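Local atomic coordinates of 8-amino-8-demethylriboflavin N,N-dimethyltransferase (Streptomyces davawensis, PDB entry 4D7K), a protein that catalyses the two S-adenosylmethionine-dependent N-methylations that turn 8-amino-8-demethylriboflavin into roseoflavin, the last steps in making this antibiotic. Residues T180-I185 / P201-V206; D261-L266 / D317-R322; I283-I288 / G308-R313. One frame throughout, in Å; residues are numbered along the deposited sequence.

Interaction 1: residues T180-I185 / P201-V206; sequences TRFADI and PSSTGV
The Phe182 ring turns its edge to segment 201-206: CD1 lies 3.4 Å from Thr204 O and CE1 3.7 Å from Ser203 OG, so electronegative oxygens meet the weakly positive C-H rim. Leu193 and Val196 of helix 191-199 also touch this side chain. With CG anti to the carbonyl carbon (chi1 -59°), the ring stands beside its own backbone N, which donates to the same Thr204 O at 3.2 Å. Gly205, paired with Phe182, adds no side chain next to this ring. Toward Asp184 the bonds of the parallel ladder are shorter but more bent at the hydrogen: Val206 N reaches Phe182 O at 2.7 Å, and Asp184 N reaches Val206 O at 2.9 Å. The Asp184 side chain lies near Asp209, a predicted S-adenosylmethionine-binding residue. On the other face of the sheet, the extended Arg181 runs past Thr204, CG to OG1 at 3.9 Å, and its NH2 ends 4.1 Å from Val206 CG2. Ser203 OG bonds Val200 O, tying down the loop that leads into strand 204-209. Backbone bonds thus hold the register of this Rossmann-type beta-alpha-beta unit whatever the side chains, which can suit their surroundings: Phe182 against helix 191-199, and a mixed face of Arg181, Ala183, Thr204 and Val206.

Interaction 2: residues D261-L266 / D317-R322; sequences DAVRLL and DDLLAR
Leu266 N donates to Ala262 O at 2.9 Å, an ordinary helical bond that sets two residues one turn apart on the side of helix 259-270 facing helix 313-322. Leu319 of the second helix reaches between them: its CD2 meets Ala262 CB at 4.0 Å and Leu266 CD1 at 4.3 Å. The small methyl of Ala262 suits the place where the longer leucine comes in, while Leu266 turns its other branch, CD2, to Leu320 CD2 at 4.2 Å. The helix axes approach to 9.1 Å and cross at -50°, close to the value expected when ridges of residues four apart on each helix fit into grooves of the other. Nearer the surface, Val263 CG2 sits over one face of the Arg322 guanidinium, displaced toward its rim, with NH2 at 3.5 Å. A bend at chi3 (-77°) folds the arginine back across the valine, and the two side chains meet at about a right angle. Leu319 CD1 lies at the guanidinium edge, in its plane. Asp259, a turn earlier on the first helix, also touches Arg322. No hydrogen bond crosses between the segments; cohesion comes from aliphatic groups inside and, at the margin, from a flat cation whose face accepts a methyl while its N-H groups point outward in the guanidinium plane, roughly perpendicular to that contact.

Interaction 3: residues I283-I288 / G308-R313; sequences ILDSVI and GEHRTR
His310 lies with one ring face directly over Ser286 CB, a CH-pi contact 4.0 Å from the ring centroid and 8° off its normal. Its ND1 approaches Asp285 OD1 to 3.0 Å, the carboxylate and ring planes being 67° apart. That OD1 also takes the N-H of Ser286 at 2.6 Å, from above the carboxylate plane, which helps to hold the carboxylate against its own chain. The polar backbones are joined largely by water: one molecule accepts from Arg311 N and lies 2.7 Å from Ser286 O, to which it can donate, and a second links Ile288 O to Arg313 N. A direct bond, Ile288 N to Arg311 O at 3.3 Å, is weak. Ile288 lies across His310 at about a right angle and meets Thr312 at a slant, its CG1 3.8 Å from His310 CB and its CB 3.7 Å from Thr312 CG2. Thr312 holds OG1 between its backbone N and carbonyl carbon (chi1 66°), from where it caps the start of helix 313-322; Gln315 returns a bond to Thr312 N, as in a capping box. Arg68 of the second subunit packs on Ile288. A strand end and the loop leading into a helix are thus held by side-chain contacts and bridging water rather than by a regular backbone ladder.

All three interactions belong to the methyltransferase domain. Interactions 1 and 3 reach the same mixed sheet at different strands: the first is a mostly buried strand pairing whose Thr180 and Thr204 end is exposed, whereas the third, partly buried, joins a strand's outgoing end to a loop near the second subunit. Interaction 2 packs two helices beside the sheet; it is mostly buried, with an arginine at its margin. Backbone hydrogen bonds dominate interaction 1, aliphatic contacts interaction 2, and water with mixed polar contacts interaction 3. Interactions 2 and 3 touch where Leu319 CD2 lies 3.7 Å from Arg311 NE, and helix 313-322, capped in interaction 3, supplies one side of interaction 2.

Interaction 1: residues T180-I185 / P201-V206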
ATOM      1  N   THR A 180      -6.227  27.097  32.554  1.00 67.22           N
ATOM      2  CA  THR A 180      -5.099  28.010  32.718  1.00 73.10           C
ATOM      3  C   THR A 180      -3.816  27.319  33.159  1.00 72.04           C
ATOM      4  O   THR A 180      -2.747  27.931  33.164  1.00 74.99           O
ATOM      5  CB  THR A 180      -5.421  29.115  33.736  1.00 75.79           C
ATOM      6  OG1 THR A 180      -4.230  29.858  34.015  1.00 82.40           O
ATOM      7  CG2 THR A 180      -5.949  28.512  35.029  1.00 74.34           C
ATOM      8  N   ARG A 181      -3.917  26.050  33.537  1.00 68.49           N
ATOM      9  CA  ARG A 181      -2.736  25.300  33.941  1.00 65.60           C
ATOM     10  C   ARG A 181      -2.820  23.842  33.495  1.00 59.98           C
ATOM     11  O   ARG A 181      -3.644  23.070  33.985  1.00 61.47           O
ATOM     12  CB  ARG A 181      -2.536  25.381  35.454  1.00 72.95           C
ATOM     13  CG  ARG A 181      -1.167  24.902  35.895  1.00 83.09           C
ATOM     14  CD  ARG A 181      -0.968  25.041  37.392  1.00 92.22           C
ATOM     15  NE  ARG A 181       0.330  24.512  37.801  1.00 91.88           N
ATOM     16  CZ  ARG A 181       0.671  24.254  39.059  1.00 95.39           C
ATOM     17  NH1 ARG A 181      -0.194  24.473  40.043  1.00100.70           N
ATOM     18  NH2 ARG A 181       1.875  23.771  39.333  1.00 91.76           N
ATOM     19  N   PHE A 182      -1.949  23.475  32.564  1.00 55.41           N
ATOM     20  CA  PHE A 182      -1.977  22.150  31.970  1.00 46.38           C
ATOM     21  C   PHE A 182      -0.927  21.228  32.572  1.00 53.76           C
ATOM     22  O   PHE A 182       0.175  21.657  32.907  1.00 51.14           O
ATOM     23  CB  PHE A 182      -1.777  22.253  30.458  1.00 44.84           C
ATOM     24  CG  PHE A 182      -2.808  23.096  29.770  1.00 49.70           C
ATOM     25  CD1 PHE A 182      -2.628  24.463  29.634  1.00 48.76           C
ATOM     26  CD2 PHE A 182      -3.963  22.521  29.264  1.00 44.10           C
ATOM     27  CE1 PHE A 182      -3.580  25.242  29.003  1.00 54.76           C
ATOM     28  CE2 PHE A 182      -4.920  23.295  28.630  1.00 47.90           C
ATOM     29  CZ  PHE A 182      -4.728  24.658  28.501  1.00 52.18           C
ATOM     30  N   ALA A 183      -1.281  19.954  32.702  1.00 57.53           N
ATOM     31  CA  ALA A 183      -0.360  18.946  33.203  1.00 52.99           C
ATOM     32  C   ALA A 183      -0.297  17.780  32.230  1.00 48.72           C
ATOM     33  O   ALA A 183      -1.145  16.885  32.261  1.00 44.46           O
ATOM     34  CB  ALA A 183      -0.779  18.472  34.587  1.00 54.03           C
ATOM     35  N   ASP A 184       0.707  17.798  31.361  1.00 52.64           N
ATOM     36  CA  ASP A 184       0.864  16.756  30.356  1.00 50.68           C
ATOM     37  C   ASP A 184       1.607  15.557  30.933  1.00 49.07           C
ATOM     38  O   ASP A 184       2.833  15.568  31.037  1.00 56.23           O
ATOM     39  CB  ASP A 184       1.603  17.297  29.130  1.00 52.78           C
ATOM     40  CG  ASP A 184       1.295  16.508  27.867  1.00 66.62           C
ATOM     41  OD1 ASP A 184       0.941  15.313  27.977  1.00 72.10           O
ATOM     42  OD2 ASP A 184       1.402  17.082  26.764  1.00 70.73           O
ATOM     43  N   ILE A 185       0.859  14.527  31.307  1.00 48.92           N
ATOM     44  CA  ILE A 185       1.448  13.319  31.870  1.00 52.88           C
ATOM     45  C   ILE A 185       1.884  12.376  30.757  1.00 49.48           C
ATOM     46  O   ILE A 185       1.051  11.799  30.056  1.00 49.32           O
ATOM     47  CB  ILE A 185       0.466  12.588  32.804  1.00 58.95           C
ATOM     48  CG1 ILE A 185      -0.154  13.571  33.797  1.00 62.89           C
ATOM     49  CG2 ILE A 185       1.165  11.445  33.530  1.00 59.93           C
ATOM     50  CD1 ILE A 185       0.866  14.340  34.607  1.00 67.87           C
ATOM     51  N   PRO A 201      -2.853  31.820  24.907  1.00 91.18           N
ATOM     52  CA  PRO A 201      -1.754  32.774  25.114  1.00101.55           C
ATOM     53  C   PRO A 201      -1.440  33.040  26.585  1.00110.40           C
ATOM     54  O   PRO A 201      -0.277  33.232  26.939  1.00111.31           O
ATOM     55  CB  PRO A 201      -2.265  34.051  24.432  1.00104.95           C
ATOM     56  CG  PRO A 201      -3.748  33.902  24.395  1.00103.96           C
ATOM     57  CD  PRO A 201      -3.989  32.436  24.202  1.00 97.74           C
ATOM     58  N   SER A 202      -2.465  33.048  27.429  1.00123.38           N
ATOM     59  CA  SER A 202      -2.268  33.296  28.850  1.00128.56           C
ATOM     60  C   SER A 202      -2.432  32.013  29.655  1.00122.35           C
ATOM     61  O   SER A 202      -3.458  31.806  30.303  1.00132.41           O
ATOM     62  CB  SER A 202      -3.248  34.361  29.347  1.00143.57           C
ATOM     63  OG  SER A 202      -3.131  35.554  28.591  1.00151.69           O
ATOM     64  N   SER A 203      -1.419  31.153  29.609  1.00 93.64           N
ATOM     65  CA  SER A 203      -1.459  29.889  30.335  1.00 76.67           C
ATOM     66  C   SER A 203      -0.071  29.285  30.506  1.00 66.34           C
ATOM     67  O   SER A 203       0.866  29.634  29.786  1.00 58.13           O
ATOM     68  CB  SER A 203      -2.365  28.887  29.618  1.00 74.30           C
ATOM     69  OG  SER A 203      -1.754  28.405  28.435  1.00 71.30           O
ATOM     70  N   THR A 204       0.053  28.376  31.466  1.00 64.03           N
ATOM     71  CA  THR A 204       1.312  27.689  31.720  1.00 58.01           C
ATOM     72  C   THR A 204       1.103  26.183  31.654  1.00 54.61           C
ATOM     73  O   THR A 204      -0.017  25.715  31.439  1.00 56.95           O
ATOM     74  CB  THR A 204       1.904  28.064  33.090  1.00 59.21           C
ATOM     75  OG1 THR A 204       1.003  27.661  34.128  1.00 65.92           O
ATOM     76  CG2 THR A 204       2.136  29.566  33.176  1.00 56.12           C
ATOM     77  N   GLY A 205       2.180  25.427  31.841  1.00 49.92           N
ATOM     78  CA  GLY A 205       2.105  23.982  31.749  1.00 42.92           C
ATOM     79  C   GLY A 205       3.120  23.249  32.601  1.00 54.44           C
ATOM     80  O   GLY A 205       4.111  23.825  33.047  1.00 58.36           O
ATOM     81  N   VAL A 206       2.863  21.967  32.835  1.00 55.82           N
ATOM     82  CA  VAL A 206       3.798  21.108  33.546  1.00 54.46           C
ATOM     83  C   VAL A 206       4.019  19.832  32.744  1.00 56.64           C
ATOM     84  O   VAL A 206       3.083  19.070  32.509  1.00 61.63           O
ATOM     85  CB  VAL A 206       3.298  20.747  34.959  1.00 55.63           C
ATOM     86  CG1 VAL A 206       4.305  19.846  35.658  1.00 54.98           C
ATOM     87  CG2 VAL A 206       3.048  22.003  35.780  1.00 56.17           C
TER

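Interaction 2: residues D261-L266 / D317-R322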
ATOM      1  N   ASP A 261      -2.982  -1.283  37.273  1.00 95.01           N
ATOM      2  CA  ASP A 261      -1.973  -0.229  37.225  1.00 92.13           C
ATOM      3  C   ASP A 261      -2.571   1.116  36.815  1.00 82.80           C
ATOM      4  O   ASP A 261      -2.227   2.151  37.386  1.00 78.68           O
ATOM      5  CB  ASP A 261      -0.846  -0.611  36.263  1.00 95.97           C
ATOM      6  CG  ASP A 261      -0.066  -1.823  36.731  1.00103.12           C
ATOM      7  OD1 ASP A 261       0.898  -1.650  37.509  1.00101.78           O
ATOM      8  OD2 ASP A 261      -0.411  -2.949  36.317  1.00109.83           O
ATOM      9  N   ALA A 262      -3.462   1.096  35.825  1.00 80.08           N
ATOM     10  CA  ALA A 262      -4.088   2.320  35.327  1.00 72.76           C
ATOM     11  C   ALA A 262      -4.925   2.999  36.402  1.00 63.41           C
ATOM     12  O   ALA A 262      -4.889   4.220  36.542  1.00 60.05           O
ATOM     13  CB  ALA A 262      -4.947   2.023  34.105  1.00 64.52           C
ATOM     14  N   VAL A 263      -5.675   2.201  37.159  1.00 66.10           N
ATOM     15  CA  VAL A 263      -6.520   2.722  38.230  1.00 70.32           C
ATOM     16  C   VAL A 263      -5.701   3.496  39.264  1.00 68.04           C
ATOM     17  O   VAL A 263      -6.066   4.609  39.646  1.00 63.21           O
ATOM     18  CB  VAL A 263      -7.300   1.590  38.939  1.00 75.19           C
ATOM     19  CG1 VAL A 263      -7.936   2.099  40.223  1.00 72.43           C
ATOM     20  CG2 VAL A 263      -8.359   1.014  38.014  1.00 76.28           C
ATOM     21  N   ARG A 264      -4.590   2.908  39.700  1.00 69.69           N
ATOM     22  CA  ARG A 264      -3.707   3.555  40.668  1.00 73.27           C
ATOM     23  C   ARG A 264      -3.263   4.930  40.176  1.00 71.74           C
ATOM     24  O   ARG A 264      -3.312   5.909  40.921  1.00 66.77           O
ATOM     25  CB  ARG A 264      -2.486   2.678  40.959  1.00 77.09           C
ATOM     26  CG  ARG A 264      -2.817   1.383  41.688  1.00 83.78           C
ATOM     27  CD  ARG A 264      -1.572   0.687  42.223  1.00 89.46           C
ATOM     28  NE  ARG A 264      -0.683   0.222  41.161  1.00 97.08           N
ATOM     29  CZ  ARG A 264       0.519   0.734  40.910  1.00100.66           C
ATOM     30  NH1 ARG A 264       0.985   1.733  41.647  1.00101.29           N
ATOM     31  NH2 ARG A 264       1.256   0.245  39.923  1.00101.16           N
ATOM     32  N   LEU A 265      -2.840   4.995  38.915  1.00 64.97           N
ATOM     33  CA  LEU A 265      -2.431   6.254  38.299  1.00 68.82           C
ATOM     34  C   LEU A 265      -3.590   7.247  38.255  1.00 63.42           C
ATOM     35  O   LEU A 265      -3.419   8.432  38.536  1.00 55.98           O
ATOM     36  CB  LEU A 265      -1.893   6.010  36.888  1.00 65.41           C
ATOM     37  CG  LEU A 265      -1.498   7.248  36.083  1.00 66.52           C
ATOM     38  CD1 LEU A 265      -0.417   8.040  36.804  1.00 75.03           C
ATOM     39  CD2 LEU A 265      -1.034   6.853  34.692  1.00 67.77           C
ATOM     40  N   LEU A 266      -4.770   6.752  37.905  1.00 61.67           N
ATOM     41  CA  LEU A 266      -5.954   7.595  37.830  1.00 59.40           C
ATOM     42  C   LEU A 266      -6.357   8.119  39.208  1.00 62.25           C
ATOM     43  O   LEU A 266      -6.818   9.253  39.336  1.00 63.43           O
ATOM     44  CB  LEU A 266      -7.108   6.822  37.191  1.00 57.59           C
ATOM     45  CG  LEU A 266      -6.936   6.462  35.715  1.00 52.16           C
ATOM     46  CD1 LEU A 266      -7.946   5.403  35.306  1.00 53.88           C
ATOM     47  CD2 LEU A 266      -7.069   7.701  34.841  1.00 52.10           C
ATOM     48  N   ASP A 317     -15.656   3.913  31.476  1.00 59.97           N
ATOM     49  CA  ASP A 317     -16.566   4.171  32.588  1.00 65.82           C
ATOM     50  C   ASP A 317     -16.165   3.365  33.817  1.00 70.42           C
ATOM     51  O   ASP A 317     -16.042   3.911  34.912  1.00 73.17           O
ATOM     52  CB  ASP A 317     -18.010   3.838  32.201  1.00 72.37           C
ATOM     53  CG  ASP A 317     -18.793   5.055  31.737  1.00 83.47           C
ATOM     54  OD1 ASP A 317     -18.610   6.142  32.327  1.00 87.87           O
ATOM     55  OD2 ASP A 317     -19.594   4.921  30.786  1.00 83.99           O
ATOM     56  N   ASP A 318     -15.955   2.066  33.619  1.00 72.15           N
ATOM     57  CA  ASP A 318     -15.640   1.143  34.707  1.00 77.91           C
ATOM     58  C   ASP A 318     -14.286   1.458  35.336  1.00 71.76           C
ATOM     59  O   ASP A 318     -14.126   1.394  36.555  1.00 74.24           O
ATOM     60  CB  ASP A 318     -15.663  -0.303  34.196  1.00 86.93           C
ATOM     61  CG  ASP A 318     -15.792  -1.322  35.316  1.00102.03           C
ATOM     62  OD1 ASP A 318     -14.991  -1.272  36.275  1.00107.22           O
ATOM     63  OD2 ASP A 318     -16.705  -2.171  35.242  1.00108.75           O
ATOM     64  N   LEU A 319     -13.315   1.798  34.497  1.00 67.59           N
ATOM     65  CA  LEU A 319     -11.986   2.149  34.975  1.00 62.82           C
ATOM     66  C   LEU A 319     -12.036   3.441  35.788  1.00 58.90           C
ATOM     67  O   LEU A 319     -11.565   3.489  36.925  1.00 62.18           O
ATOM     68  CB  LEU A 319     -11.016   2.291  33.800  1.00 62.58           C
ATOM     69  CG  LEU A 319      -9.633   1.659  33.968  1.00 71.00           C
ATOM     70  CD1 LEU A 319      -9.761   0.153  34.107  1.00 79.19           C
ATOM     71  CD2 LEU A 319      -8.724   2.015  32.801  1.00 69.80           C
ATOM     72  N   LEU A 320     -12.623   4.479  35.201  1.00 59.68           N
ATOM     73  CA  LEU A 320     -12.716   5.787  35.843  1.00 52.71           C
ATOM     74  C   LEU A 320     -13.587   5.759  37.094  1.00 59.22           C
ATOM     75  O   LEU A 320     -13.384   6.552  38.015  1.00 65.76           O
ATOM     76  CB  LEU A 320     -13.261   6.822  34.854  1.00 50.40           C
ATOM     77  CG  LEU A 320     -12.326   7.163  33.692  1.00 58.32           C
ATOM     78  CD1 LEU A 320     -13.106   7.764  32.530  1.00 56.60           C
ATOM     79  CD2 LEU A 320     -11.222   8.103  34.143  1.00 47.21           C
ATOM     80  N   ALA A 321     -14.556   4.847  37.122  1.00 57.74           N
ATOM     81  CA  ALA A 321     -15.444   4.707  38.272  1.00 64.05           C
ATOM     82  C   ALA A 321     -14.660   4.303  39.515  1.00 64.03           C
ATOM     83  O   ALA A 321     -14.894   4.820  40.606  1.00 82.53           O
ATOM     84  CB  ALA A 321     -16.546   3.687  37.983  1.00 63.01           C
ATOM     85  N   ARG A 322     -13.723   3.379  39.338  1.00 63.82           N
ATOM     86  CA  ARG A 322     -12.897   2.901  40.442  1.00 80.73           C
ATOM     87  C   ARG A 322     -11.926   3.973  40.940  1.00 82.85           C
ATOM     88  O   ARG A 322     -11.381   3.865  42.040  1.00 84.33           O
ATOM     89  CB  ARG A 322     -12.124   1.648  40.022  1.00 82.67           C
ATOM     90  CG  ARG A 322     -13.006   0.438  39.737  1.00 86.11           C
ATOM     91  CD  ARG A 322     -12.177  -0.832  39.581  1.00 87.59           C
ATOM     92  NE  ARG A 322     -11.520  -0.918  38.279  1.00 83.46           N
ATOM     93  CZ  ARG A 322     -10.549  -1.780  37.989  1.00 84.04           C
ATOM     94  NH1 ARG A 322     -10.108  -2.623  38.911  1.00 69.75           N
ATOM     95  NH2 ARG A 322     -10.010  -1.791  36.777  1.00 87.56           N
TER

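Interaction 3: residues I283-I288 / G308-R313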
ATOM      1  N   ILE A 283      -8.509  12.749  28.552  1.00 45.63           N
ATOM      2  CA  ILE A 283      -7.818  11.597  27.993  1.00 47.17           C
ATOM      3  C   ILE A 283      -7.943  11.582  26.475  1.00 43.95           C
ATOM      4  O   ILE A 283      -9.040  11.512  25.923  1.00 44.33           O
ATOM      5  CB  ILE A 283      -8.350  10.274  28.570  1.00 47.43           C
ATOM      6  CG1 ILE A 283      -8.257  10.289  30.098  1.00 50.24           C
ATOM      7  CG2 ILE A 283      -7.559   9.098  28.014  1.00 39.01           C
ATOM      8  CD1 ILE A 283      -8.687   8.994  30.752  1.00 50.34           C
ATOM      9  N   LEU A 284      -6.802  11.659  25.806  1.00 41.39           N
ATOM     10  CA  LEU A 284      -6.764  11.698  24.354  1.00 48.20           C
ATOM     11  C   LEU A 284      -6.475  10.300  23.817  1.00 46.43           C
ATOM     12  O   LEU A 284      -5.425   9.724  24.092  1.00 49.73           O
ATOM     13  CB  LEU A 284      -5.714  12.703  23.868  1.00 51.89           C
ATOM     14  CG  LEU A 284      -6.076  14.197  23.838  1.00 51.80           C
ATOM     15  CD1 LEU A 284      -6.557  14.713  25.183  1.00 52.18           C
ATOM     16  CD2 LEU A 284      -4.888  15.017  23.365  1.00 50.53           C
ATOM     17  N   ASP A 285      -7.419   9.751  23.061  1.00 44.45           N
ATOM     18  CA  ASP A 285      -7.294   8.385  22.575  1.00 51.47           C
ATOM     19  C   ASP A 285      -8.296   8.112  21.461  1.00 47.96           C
ATOM     20  O   ASP A 285      -9.150   8.946  21.160  1.00 44.94           O
ATOM     21  CB  ASP A 285      -7.502   7.389  23.724  1.00 57.15           C
ATOM     22  CG  ASP A 285      -6.842   6.041  23.469  1.00 65.66           C
ATOM     23  OD1 ASP A 285      -6.381   5.796  22.334  1.00 58.11           O
ATOM     24  OD2 ASP A 285      -6.791   5.220  24.409  1.00 73.68           O
ATOM     25  N   SER A 286      -8.173   6.943  20.842  1.00 40.61           N
ATOM     26  CA  SER A 286      -9.197   6.444  19.939  1.00 41.84           C
ATOM     27  C   SER A 286     -10.147   5.561  20.741  1.00 42.13           C
ATOM     28  O   SER A 286      -9.709   4.667  21.465  1.00 50.89           O
ATOM     29  CB  SER A 286      -8.575   5.667  18.779  1.00 38.43           C
ATOM     30  OG  SER A 286      -9.572   5.202  17.887  1.00 50.99           O
ATOM     31  N   VAL A 287     -11.443   5.818  20.625  1.00 39.69           N
ATOM     32  CA  VAL A 287     -12.423   5.098  21.427  1.00 40.95           C
ATOM     33  C   VAL A 287     -13.224   4.121  20.575  1.00 44.99           C
ATOM     34  O   VAL A 287     -13.941   4.523  19.655  1.00 50.07           O
ATOM     35  CB  VAL A 287     -13.377   6.073  22.143  1.00 41.02           C
ATOM     36  CG1 VAL A 287     -14.429   5.316  22.939  1.00 42.10           C
ATOM     37  CG2 VAL A 287     -12.588   7.003  23.048  1.00 36.99           C
ATOM     38  N   ILE A 288     -13.083   2.835  20.884  1.00 49.60           N
ATOM     39  CA  ILE A 288     -13.792   1.777  20.173  1.00 47.91           C
ATOM     40  C   ILE A 288     -15.294   2.010  20.222  1.00 55.04           C
ATOM     41  O   ILE A 288     -15.870   2.169  21.298  1.00 56.75           O
ATOM     42  CB  ILE A 288     -13.478   0.384  20.761  1.00 50.42           C
ATOM     43  CG1 ILE A 288     -11.972   0.099  20.713  1.00 34.94           C
ATOM     44  CG2 ILE A 288     -14.261  -0.696  20.021  1.00 51.23           C
ATOM     45  CD1 ILE A 288     -11.434  -0.063  19.312  1.00 43.04           C
ATOM     46  N   GLY A 308      -1.008  -3.769  23.560  1.00 54.36           N
ATOM     47  CA  GLY A 308      -2.041  -2.917  24.119  1.00 53.22           C
ATOM     48  C   GLY A 308      -3.246  -2.758  23.209  1.00 55.47           C
ATOM     49  O   GLY A 308      -3.182  -3.052  22.013  1.00 49.76           O
ATOM     50  N   GLU A 309      -4.346  -2.274  23.779  1.00 54.51           N
ATOM     51  CA  GLU A 309      -5.600  -2.154  23.049  1.00 51.62           C
ATOM     52  C   GLU A 309      -6.365  -0.880  23.427  1.00 53.40           C
ATOM     53  O   GLU A 309      -6.250  -0.385  24.549  1.00 52.44           O
ATOM     54  CB  GLU A 309      -6.464  -3.389  23.309  1.00 54.92           C
ATOM     55  CG  GLU A 309      -7.613  -3.585  22.335  1.00 70.31           C
ATOM     56  CD  GLU A 309      -8.398  -4.854  22.613  1.00 82.80           C
ATOM     57  OE1 GLU A 309      -8.187  -5.463  23.683  1.00 88.68           O
ATOM     58  OE2 GLU A 309      -9.225  -5.245  21.763  1.00 87.69           O
ATOM     59  N   HIS A 310      -7.136  -0.347  22.482  1.00 49.31           N
ATOM     60  CA  HIS A 310      -8.012   0.782  22.763  1.00 40.84           C
ATOM     61  C   HIS A 310      -9.202   0.303  23.573  1.00 40.94           C
ATOM     62  O   HIS A 310      -9.567  -0.872  23.509  1.00 46.16           O
ATOM     63  CB  HIS A 310      -8.484   1.450  21.472  1.00 40.30           C
ATOM     64  CG  HIS A 310      -7.381   2.051  20.662  1.00 41.08           C
ATOM     65  ND1 HIS A 310      -6.554   3.042  21.150  1.00 48.04           N
ATOM     66  CD2 HIS A 310      -6.971   1.812  19.393  1.00 35.50           C
ATOM     67  CE1 HIS A 310      -5.679   3.380  20.219  1.00 46.17           C
ATOM     68  NE2 HIS A 310      -5.912   2.649  19.144  1.00 50.90           N
ATOM     69  N   ARG A 311      -9.810   1.204  24.336  1.00 44.52           N
ATOM     70  CA  ARG A 311     -10.928   0.827  25.193  1.00 46.86           C
ATOM     71  C   ARG A 311     -12.263   1.384  24.698  1.00 53.03           C
ATOM     72  O   ARG A 311     -12.316   2.450  24.077  1.00 43.58           O
ATOM     73  CB  ARG A 311     -10.672   1.289  26.632  1.00 48.17           C
ATOM     74  CG  ARG A 311      -9.599   0.497  27.378  1.00 44.96           C
ATOM     75  CD  ARG A 311      -9.415   1.038  28.794  1.00 53.27           C
ATOM     76  NE  ARG A 311      -8.545   0.208  29.627  1.00 54.19           N
ATOM     77  CZ  ARG A 311      -7.236   0.405  29.773  1.00 62.68           C
ATOM     78  NH1 ARG A 311      -6.635   1.400  29.137  1.00 58.37           N
ATOM     79  NH2 ARG A 311      -6.525  -0.399  30.555  1.00 65.89           N
ATOM     80  N   THR A 312     -13.339   0.646  24.965  1.00 51.67           N
ATOM     81  CA  THR A 312     -14.683   1.134  24.688  1.00 48.13           C
ATOM     82  C   THR A 312     -15.070   2.130  25.764  1.00 50.07           C
ATOM     83  O   THR A 312     -14.348   2.294  26.746  1.00 54.65           O
ATOM     84  CB  THR A 312     -15.726   0.004  24.659  1.00 46.33           C
ATOM     85  OG1 THR A 312     -15.846  -0.566  25.968  1.00 52.56           O
ATOM     86  CG2 THR A 312     -15.331  -1.074  23.669  1.00 44.40           C
ATOM     87  N   ARG A 313     -16.215   2.782  25.588  1.00 44.25           N
ATOM     88  CA  ARG A 313     -16.687   3.766  26.557  1.00 49.96           C
ATOM     89  C   ARG A 313     -17.040   3.108  27.884  1.00 54.64           C
ATOM     90  O   ARG A 313     -16.708   3.623  28.954  1.00 58.65           O
ATOM     91  CB  ARG A 313     -17.902   4.516  26.014  1.00 56.79           C
ATOM     92  CG  ARG A 313     -18.336   5.680  26.881  1.00 58.93           C
ATOM     93  CD  ARG A 313     -19.665   6.240  26.414  1.00 57.82           C
ATOM     94  NE  ARG A 313     -19.881   7.599  26.897  1.00 62.16           N
ATOM     95  CZ  ARG A 313     -19.841   8.682  26.128  1.00 63.62           C
ATOM     96  NH1 ARG A 313     -19.608   8.570  24.827  1.00 43.79           N
ATOM     97  NH2 ARG A 313     -20.048   9.880  26.657  1.00 71.91           N
TER
HETATM   98  O   HOH W   1      -9.560   3.864  24.029  1.00 33.12           O
HETATM   99  O   HOH W   2     -17.900   3.325  22.937  1.00 41.23           O